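Local coordinates for protein-tyrosine-phosphatase (Vibrio vulnificus, PDB 7DHF) that probably removes phosphate from phosphotyrosine in proteins, as a low-molecular-weight tyrosine phosphatase, a bacterial enzyme linked to capsular polysaccharide, at residues A[11-15]-A[16-20]; A[58-62]-A[63-67]; A[73-77]-A[78-82]. The protein carries 1 engineered substitution. All coordinates share one frame; numbering follows the deposited sequence.

Interaction 1 (A[11-15]-A[16-20]). Engineered in segment 11-15: Ala12 (natural residue Cys). With PO4 (phosphate ion), chain E.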
ATOM      1  N   VAL A  11       2.987   0.742   1.787  1.00 10.02           N
ATOM      2  CA  VAL A  11       4.159  -0.064   1.473  1.00  9.47           C
ATOM      3  C   VAL A  11       3.812  -1.544   1.507  1.00  9.56           C
ATOM      4  O   VAL A  11       3.134  -2.022   2.423  1.00 10.55           O
ATOM      5  CB  VAL A  11       5.327   0.250   2.429  1.00 11.27           C
ATOM      6  CG1 VAL A  11       6.479  -0.731   2.230  1.00 12.56           C
ATOM      7  CG2 VAL A  11       5.804   1.678   2.216  1.00 11.52           C
ATOM      8  N   ALA A  12       4.291  -2.265   0.497  1.00  9.66           N
ATOM      9  CA  ALA A  12       4.303  -3.718   0.522  1.00  9.72           C
ATOM     10  C   ALA A  12       5.595  -4.195  -0.135  1.00  9.73           C
ATOM     11  O   ALA A  12       6.663  -3.652   0.159  1.00 10.64           O
ATOM     12  CB  ALA A  12       3.048  -4.286  -0.140  1.00 10.69           C
ATOM     13  N   VAL A  13       5.526  -5.186  -1.022  1.00 10.49           N
ATOM     14  CA  VAL A  13       6.716  -5.856  -1.548  1.00 10.52           C
ATOM     15  C   VAL A  13       6.977  -5.494  -3.015  1.00  9.75           C
ATOM     16  O   VAL A  13       8.044  -4.987  -3.356  1.00 10.69           O
ATOM     17  CB  VAL A  13       6.646  -7.383  -1.335  1.00 12.51           C
ATOM     18  CG1 VAL A  13       7.855  -8.079  -1.948  1.00 13.43           C
ATOM     19  CG2 VAL A  13       6.542  -7.699   0.148  1.00 15.36           C
ATOM     20  N   GLY A  14       6.018  -5.774  -3.894  1.00  9.98           N
ATOM     21  CA  GLY A  14       6.225  -5.552  -5.314  1.00 10.09           C
ATOM     22  C   GLY A  14       5.737  -4.205  -5.808  1.00  9.34           C
ATOM     23  O   GLY A  14       6.159  -3.736  -6.869  1.00 10.09           O
ATOM     24  N   ASN A  15       4.844  -3.578  -5.045  1.00  9.30           N
ATOM     25  CA  ASN A  15       4.210  -2.320  -5.437  1.00  8.67           C
ATOM     26  C   ASN A  15       3.449  -2.462  -6.756  1.00  8.88           C
ATOM     27  O   ASN A  15       3.416  -1.543  -7.577  1.00  9.90           O
ATOM     28  CB  ASN A  15       5.217  -1.162  -5.466  1.00  9.18           C
ATOM     29  CG  ASN A  15       4.554   0.216  -5.468  1.00  9.15           C
ATOM     30  OD1 ASN A  15       5.043   1.146  -6.110  1.00  9.75           O
ATOM     31  ND2 ASN A  15       3.452   0.358  -4.739  1.00  9.76           N
ATOM     32  N   ILE A  16       2.808  -3.616  -6.945  1.00  9.40           N
ATOM     33  CA  ILE A  16       1.941  -3.834  -8.102  1.00 10.20           C
ATOM     34  C   ILE A  16       0.541  -4.308  -7.738  1.00 10.06           C
ATOM     35  O   ILE A  16      -0.371  -4.198  -8.580  1.00 10.38           O
ATOM     36  CB  ILE A  16       2.582  -4.795  -9.133  1.00 10.77           C
ATOM     37  CG1 ILE A  16       2.951  -6.131  -8.478  1.00 11.34           C
ATOM     38  CG2 ILE A  16       3.791  -4.142  -9.791  1.00 10.92           C
ATOM     39  CD1 ILE A  16       3.269  -7.239  -9.468  1.00 13.29           C
ATOM     40  N   CYS A  17       0.300  -4.834  -6.535  1.00  9.88           N
ATOM     41  CA  CYS A  17      -1.017  -5.355  -6.178  1.00  9.68           C
ATOM     42  C   CYS A  17      -1.621  -4.615  -4.987  1.00  9.41           C
ATOM     43  O   CYS A  17      -2.451  -3.719  -5.170  1.00 10.08           O
ATOM     44  CB  CYS A  17      -0.940  -6.860  -5.898  1.00 10.70           C
ATOM     45  SG  CYS A  17      -0.574  -7.869  -7.364  1.00 11.29           S
ATOM     46  N   ARG A  18      -1.215  -4.976  -3.767  1.00  9.33           N
ATOM     47  CA  ARG A  18      -1.859  -4.426  -2.574  1.00  9.53           C
ATOM     48  C   ARG A  18      -1.527  -2.953  -2.388  1.00  8.85           C
ATOM     49  O   ARG A  18      -2.411  -2.141  -2.091  1.00  9.68           O
ATOM     50  CB  ARG A  18      -1.415  -5.192  -1.332  1.00  9.80           C
ATOM     51  CG  ARG A  18      -1.847  -6.636  -1.278  1.00  9.95           C
ATOM     52  CD  ARG A  18      -1.025  -7.385  -0.252  1.00 10.58           C
ATOM     53  NE  ARG A  18       0.377  -7.441  -0.653  1.00 10.38           N
ATOM     54  CZ  ARG A  18       1.343  -7.994   0.069  1.00 10.20           C
ATOM     55  NH1 ARG A  18       1.067  -8.544   1.245  1.00 10.67           N
ATOM     56  NH2 ARG A  18       2.588  -7.996  -0.386  1.00 10.93           N
ATOM     57  N   SER A  19      -0.254  -2.592  -2.511  1.00  8.71           N
ATOM     58  CA  SER A  19       0.132  -1.242  -2.125  1.00  8.92           C
ATOM     59  C   SER A  19      -0.400  -0.185  -3.092  1.00  9.08           C
ATOM     60  O   SER A  19      -0.846   0.873  -2.631  1.00  9.32           O
ATOM     61  CB  SER A  19       1.639  -1.121  -1.861  1.00  9.24           C
ATOM     62  OG  SER A  19       2.424  -1.616  -2.922  1.00  9.72           O
ATOM     63  N   PRO A  20      -0.413  -0.407  -4.418  1.00  9.17           N
ATOM     64  CA  PRO A  20      -1.112   0.569  -5.273  1.00  9.24           C
ATOM     65  C   PRO A  20      -2.606   0.618  -5.012  1.00  8.78           C
ATOM     66  O   PRO A  20      -3.208   1.697  -5.070  1.00  9.25           O
ATOM     67  CB  PRO A  20      -0.779   0.113  -6.701  1.00 10.74           C
ATOM     68  CG  PRO A  20      -0.384  -1.300  -6.576  1.00 10.65           C
ATOM     69  CD  PRO A  20       0.272  -1.430  -5.228  1.00 10.21           C
TER
HETATM   70  P   PO4 E 201       2.313  -5.654  -3.458  1.00  9.78           P
HETATM   71  O1  PO4 E 201       2.581  -5.899  -4.928  1.00 10.09           O
HETATM   72  O2  PO4 E 201       1.017  -6.341  -3.098  1.00 10.22           O
HETATM   73  O3  PO4 E 201       2.185  -4.162  -3.264  1.00 11.78           O
HETATM   74  O4  PO4 E 201       3.455  -6.224  -2.646  1.00 10.73           O
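Asn15 and Ser19 make a local polar contact across a tight anion-binding loop, the strand-to-helix connection of the beta-alpha-beta unit 7-12, 18-29, 34-39. The amide ND2 of Asn15 gives Ser19 OG a nearly straight hydrogen bond (2.9 Å, 166°), and the hydroxyl lies in the amide plane. With chi1 at 52°, OG sits between its own backbone N and carbonyl carbon and donates in turn to phosphate O3 at 2.6 Å, so Asn15 acts as a second shell that positions a first-shell hydroxyl. Asn15 ND2 also bonds to Ser37 OG. Backbone N-H groups ring the phosphate: those of Val13 and Gly14 share O4, those of Ile16 and Cys17 share O1, Arg18 N takes O2 and Ser19 N takes O3. Arg18 bends at chi3 to bring its guanidinium edge to the ion, NE reaching O2 at 2.8 Å (178°) and NH2 reaching O4 at 3.0 Å. Glu90 pairs with its NH1, and the CB of Ala12 lies over one guanidinium face. Ala12, engineered from the predicted nucleophilic cysteine, places CB 3.2 Å from phosphate O4. This is the phosphate-binding P-loop (CX5R) of the low-molecular-weight tyrosine phosphatases.

Interaction 2 (A[58-62]-A[63-67])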
ATOM      1  N   GLU A  58      -8.722  -4.056 -12.298  1.00 11.59           N
ATOM      2  CA  GLU A  58     -10.101  -4.403 -12.629  1.00 12.69           C
ATOM      3  C   GLU A  58     -10.970  -4.443 -11.376  1.00 11.65           C
ATOM      4  O   GLU A  58     -12.069  -3.876 -11.352  1.00 12.51           O
ATOM      5  CB  GLU A  58     -10.120  -5.753 -13.347  1.00 16.58           C
ATOM      6  CG  GLU A  58     -11.497  -6.267 -13.731  1.00 22.19           C
ATOM      7  CD  GLU A  58     -11.960  -5.713 -15.066  1.00 27.91           C
ATOM      8  OE1 GLU A  58     -11.677  -4.529 -15.352  1.00 29.20           O
ATOM      9  OE2 GLU A  58     -12.589  -6.464 -15.837  1.00 30.26           O
ATOM     10  N   VAL A  59     -10.501  -5.125 -10.329  1.00 11.23           N
ATOM     11  CA  VAL A  59     -11.283  -5.226  -9.099  1.00 11.51           C
ATOM     12  C   VAL A  59     -11.532  -3.845  -8.509  1.00 10.98           C
ATOM     13  O   VAL A  59     -12.640  -3.536  -8.058  1.00 11.40           O
ATOM     14  CB  VAL A  59     -10.593  -6.174  -8.098  1.00 11.71           C
ATOM     15  CG1 VAL A  59     -11.248  -6.095  -6.727  1.00 11.78           C
ATOM     16  CG2 VAL A  59     -10.634  -7.606  -8.614  1.00 12.53           C
ATOM     17  N   ALA A  60     -10.505  -2.993  -8.495  1.00 10.36           N
ATOM     18  CA  ALA A  60     -10.691  -1.639  -7.984  1.00 10.37           C
ATOM     19  C   ALA A  60     -11.669  -0.860  -8.853  1.00 10.39           C
ATOM     20  O   ALA A  60     -12.524  -0.129  -8.338  1.00 11.06           O
ATOM     21  CB  ALA A  60      -9.344  -0.920  -7.910  1.00 11.65           C
ATOM     22  N   LYS A  61     -11.570  -1.017 -10.175  1.00 11.52           N
ATOM     23  CA  LYS A  61     -12.462  -0.302 -11.082  1.00 11.99           C
ATOM     24  C   LYS A  61     -13.917  -0.681 -10.834  1.00 12.59           C
ATOM     25  O   LYS A  61     -14.812   0.168 -10.922  1.00 13.04           O
ATOM     26  CB  LYS A  61     -12.062  -0.592 -12.529  1.00 13.93           C
ATOM     27  CG  LYS A  61     -12.871   0.158 -13.572  1.00 16.78           C
ATOM     28  CD  LYS A  61     -12.352  -0.143 -14.969  1.00 21.23           C
ATOM     29  CE  LYS A  61     -13.152   0.581 -16.040  1.00 25.55           C
ATOM     30  NZ  LYS A  61     -12.622   0.305 -17.403  1.00 27.99           N
ATOM     31  N   GLU A  62     -14.174  -1.954 -10.524  1.00 12.64           N
ATOM     32  CA  GLU A  62     -15.529  -2.388 -10.203  1.00 13.85           C
ATOM     33  C   GLU A  62     -16.057  -1.722  -8.941  1.00 13.79           C
ATOM     34  O   GLU A  62     -17.266  -1.766  -8.689  1.00 15.10           O
ATOM     35  CB  GLU A  62     -15.556  -3.908 -10.042  1.00 16.33           C
ATOM     36  CG  GLU A  62     -15.278  -4.655 -11.336  1.00 19.35           C
ATOM     37  CD  GLU A  62     -15.145  -6.152 -11.136  1.00 24.25           C
ATOM     38  OE1 GLU A  62     -15.196  -6.605  -9.975  1.00 27.54           O
ATOM     39  OE2 GLU A  62     -14.987  -6.872 -12.144  1.00 25.89           O
ATOM     40  N   ASN A  63     -15.177  -1.116  -8.141  1.00 12.32           N
ATOM     41  CA  ASN A  63     -15.571  -0.366  -6.955  1.00 12.40           C
ATOM     42  C   ASN A  63     -15.326   1.130  -7.121  1.00 12.29           C
ATOM     43  O   ASN A  63     -15.305   1.867  -6.132  1.00 13.25           O
ATOM     44  CB  ASN A  63     -14.836  -0.903  -5.728  1.00 13.56           C
ATOM     45  CG  ASN A  63     -15.245  -2.321  -5.386  1.00 15.43           C
ATOM     46  OD1 ASN A  63     -16.218  -2.539  -4.666  1.00 16.53           O
ATOM     47  ND2 ASN A  63     -14.502  -3.295  -5.897  1.00 15.33           N
ATOM     48  N   CYS A  64     -15.137   1.589  -8.359  1.00 11.32           N
ATOM     49  CA  CYS A  64     -14.976   3.014  -8.654  1.00 11.55           C
ATOM     50  C   CYS A  64     -13.725   3.599  -8.001  1.00 11.66           C
ATOM     51  O   CYS A  64     -13.719   4.742  -7.540  1.00 13.81           O
ATOM     52  CB  CYS A  64     -16.230   3.826  -8.320  1.00 12.74           C
ATOM     53  SG  CYS A  64     -17.642   3.486  -9.403  1.00 14.37           S
ATOM     54  N   VAL A  65     -12.656   2.808  -7.966  1.00 11.00           N
ATOM     55  CA  VAL A  65     -11.343   3.263  -7.527  1.00 11.10           C
ATOM     56  C   VAL A  65     -10.385   3.105  -8.699  1.00 11.32           C
ATOM     57  O   VAL A  65     -10.273   2.015  -9.274  1.00 11.77           O
ATOM     58  CB  VAL A  65     -10.848   2.491  -6.289  1.00 11.32           C
ATOM     59  CG1 VAL A  65      -9.400   2.847  -5.974  1.00 11.30           C
ATOM     60  CG2 VAL A  65     -11.735   2.791  -5.088  1.00 11.95           C
ATOM     61  N   ASP A  66      -9.697   4.189  -9.042  1.00 11.53           N
ATOM     62  CA  ASP A  66      -8.831   4.243 -10.215  1.00 12.50           C
ATOM     63  C   ASP A  66      -7.410   3.870  -9.810  1.00 11.14           C
ATOM     64  O   ASP A  66      -6.764   4.594  -9.046  1.00 11.88           O
ATOM     65  CB  ASP A  66      -8.882   5.647 -10.813  1.00 15.53           C
ATOM     66  CG  ASP A  66      -8.056   5.781 -12.080  1.00 19.08           C
ATOM     67  OD1 ASP A  66      -7.271   4.864 -12.391  1.00 21.70           O
ATOM     68  OD2 ASP A  66      -8.203   6.809 -12.774  1.00 22.94           O
ATOM     69  N   VAL A  67      -6.922   2.743 -10.329  1.00 10.84           N
ATOM     70  CA  VAL A  67      -5.543   2.312 -10.146  1.00 10.50           C
ATOM     71  C   VAL A  67      -4.789   2.297 -11.476  1.00 10.93           C
ATOM     72  O   VAL A  67      -3.805   1.580 -11.634  1.00 11.73           O
ATOM     73  CB  VAL A  67      -5.461   0.961  -9.406  1.00 10.55           C
ATOM     74  CG1 VAL A  67      -4.062   0.734  -8.835  1.00 11.78           C
ATOM     75  CG2 VAL A  67      -6.496   0.896  -8.290  1.00 11.60           C
TER
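Val65 and Cys64 turn back onto Ala60 and Lys61 in a Schellman motif that ends helix 54-61. The motif's pair of backbone bonds runs from Val65 N to Ala60 O (3.0 Å) and from Cys64 N to Lys61 O (2.9 Å), the second closing a type I turn from Lys61 to Cys64. Cys64, with positive phi (63°), is the C-prime residue that reverses the chain. Asn63 N is an additional donor to Ala60 O; it and Val65 N arrive from opposite faces of the carbonyl plane.

Among the side chains, Asn63 adds a polar clasp one residue further back in the helix. Its CG lies anti to its own carbonyl carbon (chi1 -66°), which turns the amide back along the helix end; ND2 then donates to Val59 O at 2.9 Å, with that oxygen close to the amide plane. The carboxylate of Glu62 leads away from the turn and forms a salt bridge with Lys128 of helix 128-146.

Apolar packing joins the returning chain to the helix. Val65 CB rests 4.1 Å from Ala60 CB, while the Val65 side chain also meets helix 18-29 and Tyr135. Val59 faces Phe131 and Tyr135, so the turn ties helix 54-61 to helices 18-29 and 128-146. The CB of Cys64 leaves the backbone away from the helix, and the residue is exposed; it forms an interchain disulfide in a crystal structure of this protein. Among side-chain carbons the closest approach is Ala60 CB to Val67 CG2, 3.4 Å, tighter than usual van der Waals contact.

Interaction 3 (A[73-77]-A[78-82])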
ATOM      1  N   GLN A  73       7.490   1.537  -7.634  1.00 10.03           N
ATOM      2  CA  GLN A  73       8.746   2.156  -7.232  1.00 10.54           C
ATOM      3  C   GLN A  73       9.303   1.453  -6.001  1.00 10.80           C
ATOM      4  O   GLN A  73       8.568   0.862  -5.205  1.00 10.68           O
ATOM      5  CB  GLN A  73       8.596   3.661  -6.957  1.00 10.90           C
ATOM      6  CG  GLN A  73       7.947   4.014  -5.627  1.00 10.39           C
ATOM      7  CD  GLN A  73       7.892   5.511  -5.402  1.00 11.56           C
ATOM      8  OE1 GLN A  73       8.826   6.236  -5.748  1.00 14.00           O
ATOM      9  NE2 GLN A  73       6.793   5.983  -4.831  1.00 11.53           N
ATOM     10  N   GLN A  74      10.619   1.566  -5.842  1.00 10.59           N
ATOM     11  CA  GLN A  74      11.343   0.913  -4.762  1.00 11.12           C
ATOM     12  C   GLN A  74      11.334   1.774  -3.505  1.00 11.37           C
ATOM     13  O   GLN A  74      11.469   3.000  -3.568  1.00 12.35           O
ATOM     14  CB  GLN A  74      12.792   0.678  -5.198  1.00 11.60           C
ATOM     15  CG  GLN A  74      13.738   0.198  -4.102  1.00 11.88           C
ATOM     16  CD  GLN A  74      13.368  -1.163  -3.551  1.00 11.62           C
ATOM     17  OE1 GLN A  74      12.998  -2.069  -4.298  1.00 11.98           O
ATOM     18  NE2 GLN A  74      13.464  -1.314  -2.235  1.00 11.66           N
ATOM     19  N   LEU A  75      11.184   1.115  -2.360  1.00 11.61           N
ATOM     20  CA  LEU A  75      11.264   1.805  -1.082  0.52 12.19           C
ATOM     21  C   LEU A  75      12.716   2.143  -0.771  1.00 12.07           C
ATOM     22  O   LEU A  75      13.587   1.269  -0.796  1.00 12.99           O
ATOM     23  CB  LEU A  75      10.702   0.906   0.014  0.52 13.78           C
ATOM     24  CG  LEU A  75      10.640   1.513   1.416  0.52 15.22           C
ATOM     25  CD1 LEU A  75       9.498   2.511   1.521  0.52 16.42           C
ATOM     26  CD2 LEU A  75      10.485   0.416   2.448  0.52 16.19           C
ATOM     27  N   THR A  76      12.977   3.416  -0.480  1.00 12.12           N
ATOM     28  CA  THR A  76      14.308   3.870  -0.104  1.00 12.63           C
ATOM     29  C   THR A  76      14.200   4.737   1.141  1.00 12.69           C
ATOM     30  O   THR A  76      13.122   5.214   1.502  1.00 12.93           O
ATOM     31  CB  THR A  76      14.964   4.710  -1.207  1.00 14.44           C
ATOM     32  OG1 THR A  76      14.255   5.946  -1.348  1.00 14.21           O
ATOM     33  CG2 THR A  76      14.965   3.966  -2.533  1.00 15.36           C
ATOM     34  N   SER A  77      15.343   4.940   1.800  1.00 13.62           N
ATOM     35  CA  SER A  77      15.376   5.830   2.955  0.62 14.34           C
ATOM     36  C   SER A  77      14.985   7.248   2.562  1.00 13.32           C
ATOM     37  O   SER A  77      14.226   7.913   3.278  1.00 14.06           O
ATOM     38  CB  SER A  77      16.771   5.815   3.579  0.62 15.98           C
ATOM     39  OG  SER A  77      16.890   6.803   4.587  0.62 16.68           O
ATOM     40  N   ALA A  78      15.490   7.728   1.423  1.00 13.66           N
ATOM     41  CA  ALA A  78      15.138   9.068   0.965  1.00 13.54           C
ATOM     42  C   ALA A  78      13.636   9.193   0.736  1.00 13.32           C
ATOM     43  O   ALA A  78      13.031  10.216   1.081  1.00 14.35           O
ATOM     44  CB  ALA A  78      15.907   9.403  -0.313  1.00 14.41           C
ATOM     45  N   LEU A  79      13.017   8.166   0.150  1.00 12.85           N
ATOM     46  CA  LEU A  79      11.576   8.208  -0.067  1.00 12.14           C
ATOM     47  C   LEU A  79      10.828   8.303   1.258  1.00 12.06           C
ATOM     48  O   LEU A  79       9.886   9.092   1.393  1.00 12.90           O
ATOM     49  CB  LEU A  79      11.124   6.979  -0.857  1.00 12.10           C
ATOM     50  CG  LEU A  79       9.655   6.981  -1.286  1.00 12.46           C
ATOM     51  CD1 LEU A  79       9.410   8.043  -2.352  1.00 13.23           C
ATOM     52  CD2 LEU A  79       9.240   5.612  -1.793  1.00 12.52           C
ATOM     53  N   CYS A  80      11.235   7.504   2.250  1.00 11.82           N
ATOM     54  CA  CYS A  80      10.549   7.516   3.539  1.00 12.45           C
ATOM     55  C   CYS A  80      10.583   8.898   4.181  1.00 13.29           C
ATOM     56  O   CYS A  80       9.633   9.282   4.872  1.00 13.82           O
ATOM     57  CB  CYS A  80      11.182   6.492   4.483  1.00 13.84           C
ATOM     58  SG  CYS A  80      10.859   4.766   4.058  1.00 14.62           S
ATOM     59  N   SER A  81      11.659   9.659   3.965  1.00 14.12           N
ATOM     60  CA  SER A  81      11.769  10.982   4.567  0.57 15.39           C
ATOM     61  C   SER A  81      10.738  11.958   4.012  1.00 16.74           C
ATOM     62  O   SER A  81      10.502  13.003   4.626  1.00 19.66           O
ATOM     63  CB  SER A  81      13.179  11.543   4.368  0.57 17.52           C
ATOM     64  OG  SER A  81      13.440  11.817   3.002  0.57 19.51           O
ATOM     65  N   GLN A  82      10.123  11.643   2.876  1.00 15.79           N
ATOM     66  CA  GLN A  82       9.150  12.528   2.253  1.00 16.91           C
ATOM     67  C   GLN A  82       7.732  12.324   2.769  1.00 16.16           C
ATOM     68  O   GLN A  82       6.833  13.068   2.363  1.00 17.78           O
ATOM     69  CB  GLN A  82       9.152  12.327   0.735  1.00 18.94           C
ATOM     70  CG  GLN A  82      10.504  12.524   0.077  1.00 22.81           C
ATOM     71  CD  GLN A  82      10.442  12.340  -1.425  1.00 27.36           C
ATOM     72  OE1 GLN A  82      11.098  11.459  -1.981  1.00 29.52           O
ATOM     73  NE2 GLN A  82       9.649  13.172  -2.091  1.00 30.45           N
TER
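Thr76 O accepts from Cys80 N at 3.1 Å as the extended chain at 73-75 turns into the short helix 77-80, and Ser77 O accepts from Ser81 N one residue later. Thr76 is the N-cap: its OG1, set between backbone N and carbonyl carbon by chi1 of 68°, accepts from Leu79 N at 3.0 Å (159°). The hydroxyl thus satisfies an amide of the first turn, which has no helical carbonyl before it. The side chains of Thr76 and Leu79 cross at about a right angle, with Thr76 OG1 also 3.3 Å from Leu79 CB.

Leu79 reaches back across the turn with CG anti to its backbone N (chi1 -173°). CD2 abuts the amide carbon CD of Gln73 at 3.9 Å, and the two side chains approach from opposite directions. The polar end of Gln73 is held by the strand beside it, NE2 donating to Ser37 O. Leu79 also packs on Leu9 and Ala38, laying the helix against strands 7-12 and 34-39.

Other polar groups fasten the approach and the start of the helix. Gln74 NE2 donates to Leu75 O, and Gln74 OE1 accepts from Glu43 N. Ser77 OG, in one of its two modelled conformers, bonds to Glu103. On the buried side, Leu75 packs against Leu9 of strand 7-12, while Cys80 touches Ala101; loop and helix are thus both set against the parallel sheet. Between these two buried side chains, in one of the two modelled conformers of Leu75, its CD1 meets Cys80 SG at 3.7 Å.

The three contacts come in series along the chain, all within the single phosphatase domain. Interaction 1 lies near the molecular centre, at the end of strand 7-12 in the four-stranded parallel sheet, and touches both of the others. Toward interaction 2, with centres 16 Å apart, Pro20 CB of helix 18-29 packs on Val67 CG1 at 4.0 Å. Toward interaction 3, 14 Å away between centres, Asn15 OD1 probably accepts a hydrogen bond from Gln73 N, and Val11 meets Leu75. Interactions 2 and 3 lie on opposite sides of the chain's centre, 26 Å apart between centres, without touching. The chain between helices 54-61 and 77-80 thus runs past the phosphate-binding loop, touching helix 18-29 and Asn15.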